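Local coordinates for protein putative short-chain dehydrogenase/reductase (PDB 5JY1) that probably works as an NAD-dependent short-chain dehydrogenase/reductase, binding the dinucleotide in a Rossmann-type fold, though its physiological substrate is uncertain, at residues Gly29-Ser33 / Pro227-Gly232; Ile42-Glu48 / Ser65-Asp71; Asn105-Lys111 / Trp159-Asp163; Asp153-Trp159 / Tyr262-Pro266. One frame throughout, in Å; residues are numbered along the deposited sequence.

Interaction 1: residues Gly29-Ser33 / Pro227-Gly232; sequences GVARS and PEQDIG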
# COMPACT_ATOMS: atom_id res chain seq x y z
N GLY A 29 6.60 21.89 -17.54
CA GLY A 29 7.20 22.31 -16.29
C GLY A 29 8.41 21.48 -15.93
O GLY A 29 9.42 22.01 -15.46
N VAL A 30 8.34 20.17 -16.16
CA VAL A 30 9.49 19.30 -15.92
C VAL A 30 10.64 19.66 -16.86
O VAL A 30 11.80 19.76 -16.44
CB VAL A 30 9.08 17.82 -16.07
CG1 VAL A 30 10.30 16.92 -16.01
CG2 VAL A 30 8.08 17.43 -14.98
N ALA A 31 10.34 19.85 -18.15
CA ALA A 31 11.40 20.18 -19.10
C ALA A 31 12.11 21.47 -18.72
O ALA A 31 13.34 21.54 -18.78
CB ALA A 31 10.82 20.29 -20.52
N ARG A 32 11.36 22.50 -18.34
CA ARG A 32 11.98 23.76 -17.94
C ARG A 32 12.80 23.60 -16.66
O ARG A 32 13.88 24.18 -16.53
CB ARG A 32 10.91 24.84 -17.77
CG ARG A 32 10.37 25.39 -19.09
CD ARG A 32 9.07 26.15 -18.90
NE ARG A 32 9.23 27.24 -17.94
CZ ARG A 32 9.41 28.52 -18.27
NH1 ARG A 32 9.43 28.88 -19.55
NH2 ARG A 32 9.55 29.43 -17.32
N SER A 33 12.29 22.81 -15.70
CA SER A 33 13.06 22.54 -14.48
C SER A 33 14.36 21.83 -14.80
O SER A 33 15.41 22.17 -14.24
CB SER A 33 12.23 21.71 -13.50
OG SER A 33 11.01 22.35 -13.20
N PRO A 227 3.00 23.32 -12.26
CA PRO A 227 3.85 22.33 -12.95
C PRO A 227 5.34 22.51 -12.69
O PRO A 227 6.00 21.57 -12.23
CB PRO A 227 3.48 22.54 -14.42
CG PRO A 227 2.04 22.95 -14.37
CD PRO A 227 1.91 23.81 -13.13
N GLU A 228 5.88 23.70 -12.94
CA GLU A 228 7.33 23.86 -12.85
C GLU A 228 7.82 23.92 -11.41
O GLU A 228 8.83 23.29 -11.08
CB GLU A 228 7.78 25.12 -13.61
CG GLU A 228 9.26 25.39 -13.46
CD GLU A 228 9.78 26.43 -14.43
OE1 GLU A 228 8.98 26.94 -15.25
OE2 GLU A 228 10.99 26.75 -14.36
N GLN A 229 7.12 24.65 -10.53
CA GLN A 229 7.62 24.87 -9.17
C GLN A 229 7.30 23.71 -8.23
O GLN A 229 8.05 23.47 -7.28
CB GLN A 229 7.04 26.16 -8.59
CG GLN A 229 7.67 27.44 -9.11
CD GLN A 229 7.17 28.66 -8.37
OE1 GLN A 229 7.21 28.72 -7.13
NE2 GLN A 229 6.67 29.64 -9.11
N ASP A 230 6.19 23.00 -8.47
CA ASP A 230 5.78 21.94 -7.55
C ASP A 230 6.07 20.53 -8.06
O ASP A 230 6.45 19.67 -7.26
CB ASP A 230 4.29 22.06 -7.22
CG ASP A 230 3.98 23.28 -6.37
OD1 ASP A 230 4.64 23.43 -5.32
OD2 ASP A 230 3.12 24.09 -6.76
N ILE A 231 5.89 20.26 -9.35
CA ILE A 231 6.17 18.92 -9.87
C ILE A 231 7.62 18.81 -10.34
O ILE A 231 8.27 17.79 -10.09
CB ILE A 231 5.19 18.54 -11.00
CG1 ILE A 231 3.74 18.89 -10.62
CG2 ILE A 231 5.33 17.05 -11.35
CD1 ILE A 231 3.24 18.26 -9.32
N GLY A 232 8.11 19.85 -11.01
CA GLY A 232 9.46 19.89 -11.53
C GLY A 232 10.53 19.37 -10.58
O GLY A 232 11.33 18.51 -10.95
O HOH W 1 11.61 29.20 -14.95

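Interaction 2: residues Ile42-Glu48 / Ser65-Asp71; sequences IIAEINE and SLFVKTD. With NAD (nicotinamide-adenine-dinucleotide), chain E.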
# COMPACT_ATOMS: atom_id res chain seq x y z
N ILE A 42 15.47 17.03 -24.59
CA ILE A 42 14.73 16.74 -25.82
C ILE A 42 13.24 16.91 -25.56
O ILE A 42 12.67 16.26 -24.67
CB ILE A 42 15.04 15.34 -26.34
CG1 ILE A 42 16.52 15.23 -26.73
CG2 ILE A 42 14.16 15.02 -27.55
CD1 ILE A 42 16.89 16.10 -27.92
N ILE A 43 12.60 17.77 -26.34
CA ILE A 43 11.18 18.06 -26.20
C ILE A 43 10.49 17.11 -27.18
O ILE A 43 10.35 17.41 -28.37
CB ILE A 43 10.86 19.53 -26.49
CG1 ILE A 43 11.72 20.46 -25.62
CG2 ILE A 43 9.37 19.82 -26.27
CD1 ILE A 43 11.63 20.19 -24.12
N ALA A 44 10.09 15.94 -26.69
CA ALA A 44 9.53 14.89 -27.55
C ALA A 44 8.02 15.04 -27.57
O ALA A 44 7.29 14.40 -26.81
CB ALA A 44 9.97 13.52 -27.06
N GLU A 45 7.53 15.89 -28.47
CA GLU A 45 6.18 16.43 -28.45
C GLU A 45 5.55 16.32 -29.84
O GLU A 45 6.23 16.53 -30.84
CB GLU A 45 6.22 17.90 -27.95
CG GLU A 45 4.94 18.69 -28.12
CD GLU A 45 3.78 18.13 -27.34
OE1 GLU A 45 3.91 17.94 -26.10
OE2 GLU A 45 2.74 17.85 -27.97
N ILE A 46 4.25 15.99 -29.89
CA ILE A 46 3.58 15.85 -31.19
C ILE A 46 3.11 17.20 -31.74
O ILE A 46 3.04 17.38 -32.97
CB ILE A 46 2.41 14.85 -31.07
CG1 ILE A 46 1.93 14.40 -32.46
CG2 ILE A 46 1.25 15.45 -30.26
CD1 ILE A 46 1.02 13.18 -32.42
N ASN A 47 2.80 18.15 -30.87
CA ASN A 47 2.36 19.48 -31.28
C ASN A 47 3.59 20.31 -31.59
O ASN A 47 4.33 20.70 -30.69
CB ASN A 47 1.51 20.12 -30.17
CG ASN A 47 0.92 21.46 -30.58
OD1 ASN A 47 1.49 22.21 -31.37
ND2 ASN A 47 -0.24 21.78 -30.01
N GLU A 48 3.81 20.59 -32.88
CA GLU A 48 5.02 21.29 -33.28
C GLU A 48 5.07 22.70 -32.69
O GLU A 48 6.14 23.18 -32.31
CB GLU A 48 5.12 21.34 -34.80
CG GLU A 48 6.39 22.00 -35.29
CD GLU A 48 6.62 21.79 -36.77
OE1 GLU A 48 5.75 21.16 -37.42
OE2 GLU A 48 7.66 22.24 -37.28
N SER A 65 18.35 22.69 -25.33
CA SER A 65 17.13 21.95 -25.64
C SER A 65 17.06 21.71 -27.15
O SER A 65 17.67 22.43 -27.93
CB SER A 65 15.89 22.71 -25.16
OG SER A 65 14.72 21.94 -25.32
N LEU A 66 16.30 20.69 -27.52
CA LEU A 66 16.01 20.42 -28.93
C LEU A 66 14.61 19.85 -29.03
O LEU A 66 14.30 18.82 -28.41
CB LEU A 66 17.02 19.44 -29.54
CG LEU A 66 16.80 19.11 -31.03
CD1 LEU A 66 17.02 20.35 -31.89
CD2 LEU A 66 17.68 17.97 -31.48
N PHE A 67 13.77 20.50 -29.82
CA PHE A 67 12.46 19.94 -30.14
C PHE A 67 12.63 18.83 -31.17
O PHE A 67 13.28 19.03 -32.20
CB PHE A 67 11.52 21.01 -30.68
CG PHE A 67 10.31 20.44 -31.37
CD1 PHE A 67 9.31 19.82 -30.64
CD2 PHE A 67 10.20 20.49 -32.75
CE1 PHE A 67 8.21 19.28 -31.27
CE2 PHE A 67 9.10 19.95 -33.39
CZ PHE A 67 8.10 19.34 -32.64
N VAL A 68 12.06 17.67 -30.87
CA VAL A 68 12.03 16.55 -31.81
C VAL A 68 10.58 16.10 -31.90
O VAL A 68 10.02 15.58 -30.93
CB VAL A 68 12.93 15.39 -31.36
CG1 VAL A 68 12.88 14.25 -32.38
CG2 VAL A 68 14.37 15.88 -31.18
N LYS A 69 9.96 16.32 -33.06
CA LYS A 69 8.58 15.90 -33.23
C LYS A 69 8.49 14.39 -33.01
O LYS A 69 9.23 13.62 -33.63
CB LYS A 69 8.04 16.29 -34.61
CG LYS A 69 6.52 16.18 -34.70
CD LYS A 69 5.99 16.46 -36.11
CE LYS A 69 5.96 17.95 -36.41
NZ LYS A 69 5.50 18.24 -37.80
N THR A 70 7.58 13.99 -32.12
CA THR A 70 7.46 12.62 -31.64
C THR A 70 5.99 12.29 -31.43
O THR A 70 5.27 13.06 -30.79
CB THR A 70 8.23 12.42 -30.32
OG1 THR A 70 9.59 12.81 -30.50
CG2 THR A 70 8.19 10.96 -29.89
N ASP A 71 5.56 11.14 -31.95
CA ASP A 71 4.22 10.60 -31.74
C ASP A 71 4.40 9.32 -30.93
O ASP A 71 4.83 8.30 -31.48
CB ASP A 71 3.53 10.33 -33.08
CG ASP A 71 2.10 9.81 -32.92
OD1 ASP A 71 1.72 9.37 -31.82
OD2 ASP A 71 1.36 9.81 -33.93
PA NAD E . -1.55 17.84 -20.67
O1A NAD E . -2.83 17.44 -21.34
O2A NAD E . -1.57 19.27 -20.13
O5B NAD E . -0.25 17.66 -21.71
C5B NAD E . -0.22 16.50 -22.46
C4B NAD E . 0.97 16.62 -23.49
O4B NAD E . 1.09 15.49 -24.11
C3B NAD E . 0.57 17.68 -24.58
O3B NAD E . 1.63 18.56 -24.80
C2B NAD E . 0.28 16.83 -25.79
O2B NAD E . 0.42 17.63 -27.06
C1B NAD E . 1.18 15.87 -25.68
N9A NAD E . 0.81 14.70 -26.46
C8A NAD E . -0.42 14.22 -26.62
N7A NAD E . -0.34 13.16 -27.40
C5A NAD E . 0.94 12.98 -27.72
C6A NAD E . 1.56 12.02 -28.52
N6A NAD E . 1.12 10.86 -29.29
N1A NAD E . 2.87 12.05 -28.69
C2A NAD E . 3.61 13.03 -28.08
N3A NAD E . 3.02 13.98 -27.31
C4A NAD E . 1.66 13.93 -27.14
O3 NAD E . -1.25 16.77 -19.46
PN NAD E . -0.87 17.07 -17.90
O1N NAD E . -2.12 17.50 -17.15
O2N NAD E . 0.23 18.13 -17.73
O5D NAD E . -0.39 15.61 -17.26
C5D NAD E . 0.90 15.10 -17.61
C4D NAD E . 1.10 13.69 -16.96
O4D NAD E . 0.76 13.72 -15.67
C3D NAD E . 0.15 12.70 -17.63
O3D NAD E . 0.72 11.48 -17.73
C2D NAD E . -1.05 12.65 -16.66
O2D NAD E . -1.78 11.38 -16.91
C1D NAD E . -0.48 12.71 -15.47
N1N NAD E . -1.36 13.25 -14.45
C2N NAD E . -1.59 14.59 -14.37
C3N NAD E . -2.44 15.11 -13.39
C7N NAD E . -2.71 16.60 -13.29
O7N NAD E . -3.29 17.06 -12.33
N7N NAD E . -2.28 17.46 -14.32
C4N NAD E . -3.04 14.26 -12.50
C5N NAD E . -2.81 12.93 -12.57
C6N NAD E . -1.95 12.42 -13.55

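Interaction 3: residues Asn105-Lys111 / Trp159-Asp163; sequences NVLLEEK and WLHGD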
# COMPACT_ATOMS: atom_id res chain seq x y z
N ASN A 105 -15.16 11.43 -20.53
CA ASN A 105 -15.48 11.11 -19.13
C ASN A 105 -16.88 10.53 -19.10
O ASN A 105 -17.88 11.25 -19.03
CB ASN A 105 -15.39 12.36 -18.26
CG ASN A 105 -14.02 12.99 -18.30
OD1 ASN A 105 -13.01 12.29 -18.27
ND2 ASN A 105 -13.99 14.32 -18.36
N VAL A 106 -16.96 9.19 -19.15
CA VAL A 106 -18.24 8.48 -19.19
C VAL A 106 -18.16 7.31 -18.23
O VAL A 106 -17.08 6.86 -17.85
CB VAL A 106 -18.59 7.98 -20.62
CG1 VAL A 106 -18.83 9.15 -21.56
CG2 VAL A 106 -17.50 7.05 -21.16
N LEU A 107 -19.33 6.82 -17.83
CA LEU A 107 -19.40 5.68 -16.92
C LEU A 107 -18.70 4.47 -17.52
O LEU A 107 -18.60 4.32 -18.74
CB LEU A 107 -20.86 5.34 -16.61
CG LEU A 107 -21.66 6.44 -15.92
CD1 LEU A 107 -23.13 6.11 -15.97
CD2 LEU A 107 -21.20 6.62 -14.48
N LEU A 108 -18.21 3.59 -16.63
CA LEU A 108 -17.37 2.47 -17.05
C LEU A 108 -18.08 1.61 -18.09
O LEU A 108 -17.46 1.19 -19.08
CB LEU A 108 -16.97 1.64 -15.83
CG LEU A 108 -16.13 0.38 -16.07
CD1 LEU A 108 -14.80 0.72 -16.73
CD2 LEU A 108 -15.94 -0.36 -14.75
N GLU A 109 -19.36 1.31 -17.88
CA GLU A 109 -20.10 0.51 -18.84
C GLU A 109 -20.35 1.25 -20.15
O GLU A 109 -20.75 0.61 -21.13
CB GLU A 109 -21.43 0.02 -18.25
CG GLU A 109 -22.46 1.11 -17.96
CD GLU A 109 -22.35 1.69 -16.56
OE1 GLU A 109 -23.35 2.26 -16.07
OE2 GLU A 109 -21.28 1.58 -15.94
N GLU A 110 -20.10 2.56 -20.20
CA GLU A 110 -20.25 3.34 -21.42
C GLU A 110 -18.93 3.60 -22.15
O GLU A 110 -18.97 4.06 -23.30
CB GLU A 110 -20.95 4.67 -21.12
CG GLU A 110 -22.40 4.48 -20.69
CD GLU A 110 -23.08 5.79 -20.34
OE1 GLU A 110 -22.66 6.84 -20.86
OE2 GLU A 110 -24.04 5.75 -19.54
N LYS A 111 -17.79 3.35 -21.51
CA LYS A 111 -16.52 3.34 -22.23
C LYS A 111 -16.58 2.33 -23.36
O LYS A 111 -17.26 1.30 -23.27
CB LYS A 111 -15.35 2.99 -21.30
CG LYS A 111 -15.11 3.96 -20.14
CD LYS A 111 -14.36 5.21 -20.60
CE LYS A 111 -14.11 6.15 -19.42
NZ LYS A 111 -13.23 7.30 -19.81
N TRP A 159 -14.27 7.83 -10.69
CA TRP A 159 -15.38 7.72 -11.63
C TRP A 159 -15.03 8.34 -12.98
O TRP A 159 -14.31 9.34 -13.06
CB TRP A 159 -16.62 8.43 -11.09
CG TRP A 159 -17.31 7.79 -9.92
CD1 TRP A 159 -16.88 7.76 -8.62
CD2 TRP A 159 -18.60 7.16 -9.92
NE1 TRP A 159 -17.81 7.13 -7.83
CE2 TRP A 159 -18.87 6.75 -8.60
CE3 TRP A 159 -19.54 6.89 -10.92
CZ2 TRP A 159 -20.05 6.08 -8.25
CZ3 TRP A 159 -20.72 6.22 -10.57
CH2 TRP A 159 -20.96 5.83 -9.25
N LEU A 160 -15.56 7.73 -14.04
CA LEU A 160 -15.53 8.21 -15.42
C LEU A 160 -14.17 8.06 -16.08
O LEU A 160 -14.02 8.45 -17.24
CB LEU A 160 -15.97 9.68 -15.54
CG LEU A 160 -17.28 10.10 -14.85
CD1 LEU A 160 -17.59 11.57 -15.10
CD2 LEU A 160 -18.44 9.22 -15.29
N HIS A 161 -13.18 7.49 -15.38
CA HIS A 161 -11.81 7.36 -15.87
C HIS A 161 -11.35 5.91 -15.92
O HIS A 161 -10.15 5.64 -15.83
CB HIS A 161 -10.85 8.17 -15.00
CG HIS A 161 -11.09 9.65 -15.03
ND1 HIS A 161 -10.46 10.52 -14.17
CD2 HIS A 161 -11.88 10.41 -15.83
CE1 HIS A 161 -10.86 11.75 -14.42
NE2 HIS A 161 -11.72 11.71 -15.43
N GLY A 162 -12.29 4.96 -16.07
CA GLY A 162 -11.95 3.55 -15.93
C GLY A 162 -10.81 3.09 -16.82
O GLY A 162 -9.94 2.32 -16.39
N ASP A 163 -10.78 3.55 -18.07
CA ASP A 163 -9.71 3.15 -18.98
C ASP A 163 -8.37 3.75 -18.55
O ASP A 163 -7.34 3.06 -18.53
CB ASP A 163 -10.05 3.56 -20.42
CG ASP A 163 -10.43 5.03 -20.57
OD1 ASP A 163 -10.91 5.66 -19.60
OD2 ASP A 163 -10.26 5.58 -21.68
O HOH W 2 -15.22 5.03 -16.35

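Interaction 4: residues Asp153-Trp159 / Tyr262-Pro266; sequences DTETGAW and YNSRP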
# COMPACT_ATOMS: atom_id res chain seq x y z
N ASP A 153 -5.91 8.64 -9.38
CA ASP A 153 -7.15 8.01 -9.84
C ASP A 153 -7.04 6.49 -9.86
O ASP A 153 -8.06 5.80 -9.72
CB ASP A 153 -7.51 8.50 -11.25
CG ASP A 153 -8.04 9.93 -11.27
OD1 ASP A 153 -8.23 10.56 -10.19
OD2 ASP A 153 -8.30 10.42 -12.38
N THR A 154 -5.83 5.94 -10.06
CA THR A 154 -5.66 4.49 -10.04
C THR A 154 -5.88 3.90 -8.67
O THR A 154 -6.10 2.69 -8.55
CB THR A 154 -4.26 4.07 -10.49
OG1 THR A 154 -3.30 4.45 -9.49
CG2 THR A 154 -3.89 4.71 -11.80
N GLU A 155 -5.78 4.72 -7.63
CA GLU A 155 -5.91 4.28 -6.25
C GLU A 155 -7.30 4.55 -5.69
O GLU A 155 -7.76 3.80 -4.82
CB GLU A 155 -4.84 4.96 -5.39
CG GLU A 155 -3.44 4.47 -5.75
CD GLU A 155 -2.31 5.44 -5.45
OE1 GLU A 155 -2.58 6.64 -5.23
OE2 GLU A 155 -1.14 4.99 -5.46
N THR A 156 -7.99 5.58 -6.17
CA THR A 156 -9.36 5.83 -5.76
C THR A 156 -10.37 5.16 -6.68
O THR A 156 -11.57 5.17 -6.36
CB THR A 156 -9.67 7.33 -5.71
OG1 THR A 156 -9.63 7.88 -7.04
CG2 THR A 156 -8.66 8.08 -4.85
N GLY A 157 -9.93 4.62 -7.82
CA GLY A 157 -10.86 4.13 -8.82
C GLY A 157 -11.78 5.24 -9.30
O GLY A 157 -12.99 5.07 -9.36
N ALA A 158 -11.20 6.39 -9.64
CA ALA A 158 -12.00 7.59 -9.89
C ALA A 158 -13.05 7.35 -10.96
O ALA A 158 -12.78 6.74 -12.00
CB ALA A 158 -11.09 8.75 -10.29
N TRP A 159 -14.27 7.83 -10.69
CA TRP A 159 -15.38 7.72 -11.63
C TRP A 159 -15.03 8.34 -12.98
O TRP A 159 -14.31 9.34 -13.06
CB TRP A 159 -16.62 8.43 -11.09
CG TRP A 159 -17.31 7.79 -9.92
CD1 TRP A 159 -16.88 7.76 -8.62
CD2 TRP A 159 -18.60 7.16 -9.92
NE1 TRP A 159 -17.81 7.13 -7.83
CE2 TRP A 159 -18.87 6.75 -8.60
CE3 TRP A 159 -19.54 6.89 -10.92
CZ2 TRP A 159 -20.05 6.08 -8.25
CZ3 TRP A 159 -20.72 6.22 -10.57
CH2 TRP A 159 -20.96 5.83 -9.25
N TYR A 262 -10.55 11.85 -2.60
CA TYR A 262 -11.57 12.74 -3.14
C TYR A 262 -12.72 11.88 -3.65
O TYR A 262 -12.48 10.82 -4.24
CB TYR A 262 -11.02 13.62 -4.27
CG TYR A 262 -10.31 12.78 -5.29
CD1 TYR A 262 -9.00 12.36 -5.08
CD2 TYR A 262 -10.96 12.33 -6.44
CE1 TYR A 262 -8.35 11.56 -5.97
CE2 TYR A 262 -10.32 11.52 -7.35
CZ TYR A 262 -9.01 11.14 -7.11
OH TYR A 262 -8.34 10.33 -7.98
N ASN A 263 -13.95 12.34 -3.46
CA ASN A 263 -15.11 11.62 -3.95
C ASN A 263 -15.46 12.15 -5.34
O ASN A 263 -15.80 13.32 -5.49
CB ASN A 263 -16.29 11.78 -2.99
CG ASN A 263 -17.46 10.86 -3.33
OD1 ASN A 263 -17.43 10.13 -4.32
ND2 ASN A 263 -18.50 10.90 -2.50
N SER A 264 -15.35 11.28 -6.35
CA SER A 264 -15.55 11.68 -7.74
C SER A 264 -16.91 11.26 -8.31
O SER A 264 -17.11 11.33 -9.53
CB SER A 264 -14.41 11.12 -8.61
OG SER A 264 -14.18 9.74 -8.38
N ARG A 265 -17.86 10.85 -7.47
CA ARG A 265 -19.17 10.48 -8.00
C ARG A 265 -19.81 11.69 -8.67
O ARG A 265 -19.92 12.75 -8.05
CB ARG A 265 -20.10 9.95 -6.92
CG ARG A 265 -21.46 9.53 -7.49
CD ARG A 265 -22.49 9.18 -6.42
NE ARG A 265 -22.07 8.02 -5.63
CZ ARG A 265 -21.63 8.08 -4.38
NH1 ARG A 265 -21.56 9.25 -3.76
NH2 ARG A 265 -21.25 6.96 -3.76
N PRO A 266 -20.23 11.58 -9.94
CA PRO A 266 -20.88 12.72 -10.60
C PRO A 266 -22.18 13.10 -9.90
O PRO A 266 -22.85 12.27 -9.28
CB PRO A 266 -21.14 12.20 -12.02
CG PRO A 266 -20.14 11.11 -12.22
CD PRO A 266 -19.98 10.46 -10.87
O HOH W 3 -12.50 9.23 -6.37

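Interaction 1: residues Gly29-Ser33 / Pro227-Gly232
Arg-32 presents the edge of its guanidinium to the carboxylate of Glu-228, and OE1 of that carboxylate lies almost in the guanidinium plane, 2.7 Å from NE. The two flat groups stand 71° apart, and NE reaches OE1 from above the carboxylate plane, by a nearly straight bond of 168°. NH2 of Arg-32 adds a weak bond to the same oxygen, while a water 2.6 Å from Glu-228 OE2 donates to it and accepts weakly from Arg-32 NH2. The arginine chain bends at chi3 (56°), which swings NE across the extended glutamate at about a right angle. Beside the salt bridge, glycine brings the backbones together: Gly-29 CA lies 3.8 Å from Glu-228 CA, and Val-30 CA 4.4 Å from Gly-232 CA. Near this crossing Pro-227 O accepts from both Ile-231 N and Gly-232 N in a widened, pi-type turn. The axes of the helical segments 29-33 and 227-232 pass 8.0 Å apart, almost perpendicular. Helix 25-36, which begins within the glycine-rich turn of the dinucleotide-binding fold, has Ala-31 against strand 40-45; helix 227-239 rests Ile-231 on Ile-26, and its Asp-230 pairs with Arg-223 and with Arg-244 of the second subunit.

Interaction 2: residues Ile42-Glu48 / Ser65-Asp71
Ile-42 and Ile-43 form the close-packed half of this parallel strand pair. Ile-43 N donates to Leu-66 O (2.9 Å) and Ile-43 O accepts from Val-68 N (3.0 Å), both nearly straight. On one face of the sheet Ile-42 lies alongside Leu-66, its CD1 against CB, while CG2 meets Val-68 CG2 at 3.7 Å. On the other face are Ile-43 and Phe-67; the phenylalanine ring reaches along the first segment, with CE1 3.4 Å from Glu-45 O and CE2 against Glu-48 CG. The solvent side is looser in character: there the exposed Lys-69 sends NZ to OE1 of the partly exposed Glu-48 in a salt bridge of 3.0 Å. Thr-70 N still donates to Glu-45 O (3.1 Å). Just past this pairing the two segments receive the adenosine of NAD. Glu-45, bent at chi2 (62°), offers one oxygen to each ribose hydroxyl: OE1 to O3B at 2.7 Å and OE2 to O2B at 2.5 Å. Gly-23 N and Asn-47 N steady these same oxygens. An acidic residue gripping both hydroxyls is characteristic of NAD-preferring Rossmann folds. Ile-46 CG2 packs on the adenine, and Asp-71 OD1, bonded to Thr-73 OG1, takes a weak bond from N6A. Helix 48-60 links the strands as a beta-alpha-beta unit and touches Ser-65 and Phe-67, helix 75-89 lies on Ile-42 and Thr-70, and strand 16-20 flanks strand 40-45.

Interaction 3: residues Asn105-Lys111 / Trp159-Asp163
Lys-111 curls toward the turn at Leu-160 by a bend at chi2 (-79°) and then runs straight, which delivers NZ between Leu-160 O at 2.9 Å and Asp-163 OD1 at 2.8 Å. Asp-163 takes the less common chi1 of 53°, with CG between its backbone N and carbonyl carbon, and crosses the lysine at about a right angle. Its other oxygen is held by Thr-103 and Thr-119, and NZ also donates to Pro-104 O, a dense network for a buried charge pair. Leu-160 sits in a left-handed backbone conformation (phi 75°); its CD2 presses on the peptide of Val-106 and Leu-107, 3.6 Å from Leu-107 N. Leu-107 turns its own CD2 to that methyl and to the edge of the Trp-159 ring, at CE3. A water that accepts from Gly-162 N lies 3.0 Å from Val-106 O and probably links the two backbones. Asn-105 OD1 lies at the edge of the His-161 ring, 3.2 Å from NE2, while ND1 bonds Asp-153 OD2. Glu-181 of the third subunit bonds Leu-108 N and Leu-160 N, clamping both segments. The contact holds the loop between strand 94-97 and helix 113-141 to the start of helix 162-182, which carries the NAD-binding Tyr-164 and Lys-168.

Interaction 4: residues Asp153-Trp159 / Tyr262-Pro266
Ser-264 has a chi1 of 49°, which sets OG between backbone N and carbonyl carbon and aims it at the segment 153-159. The serine OG thereby accepts the backbone N-H of Trp-159 at 3.0 Å and lies at the edge of the indole, 3.4 Å from CD1. Tyr-262 has two conformers; in the one described here chi1 is similar, 51°, and the ring crosses Thr-156 at about a right angle, with Thr-156 CG2 3.7 Å from ring atom CE1 and Ala-158 CB near the ring plane. The approach of its phenol OH to Asp-153 OD1 is too short to trust; OD2 of Asp-153 bonds His-161 ND1. A water donates to Tyr-262 O and also joins Ser-264 OG. In this short-chain dehydrogenase fold the chain beyond strand 250-253, an outermost strand of the parallel sheet, folds back over helix 153-156 and the loop leading to helix 162-182. Within that tail Asn-263 OD1 accepts from Arg-265 N in an Asx turn. Arg-265 then lays its CA over the five-membered ring of Trp-159, a CH-pi contact 3.5 Å from the centroid and almost on the ring normal, while Pro-266 CD meets CE3 at 3.6 Å. The arginine runs beside the indole toward the fourth subunit, where NH1 donates to Ala-217 O; Ser-180 of the third subunit packs on Trp-159.

Overall arrangement
From the N terminus, helix 25-36 opens interaction 1, the longest of the loops, which closes only at helix 227-239. Nested inside it, interaction 2 closes early, pairing strands 40-45 and 64-69, and touches interaction 1 where Ala-31 CB meets Ile-43 CD1. Also nested there, and in series with interaction 2, interaction 3 ties the loop after strand 94-97 to the start of helix 162-182. Interaction 4 begins around helix 153-156, before interaction 3 has closed, and ties that region to the chain beyond strand 250-253, past the close of interaction 1; it therefore crosses both. Interactions 3 and 4 share Trp-159, both touching the third subunit, whereas interactions 2 and 4 lie on opposite sides of the chain's centre.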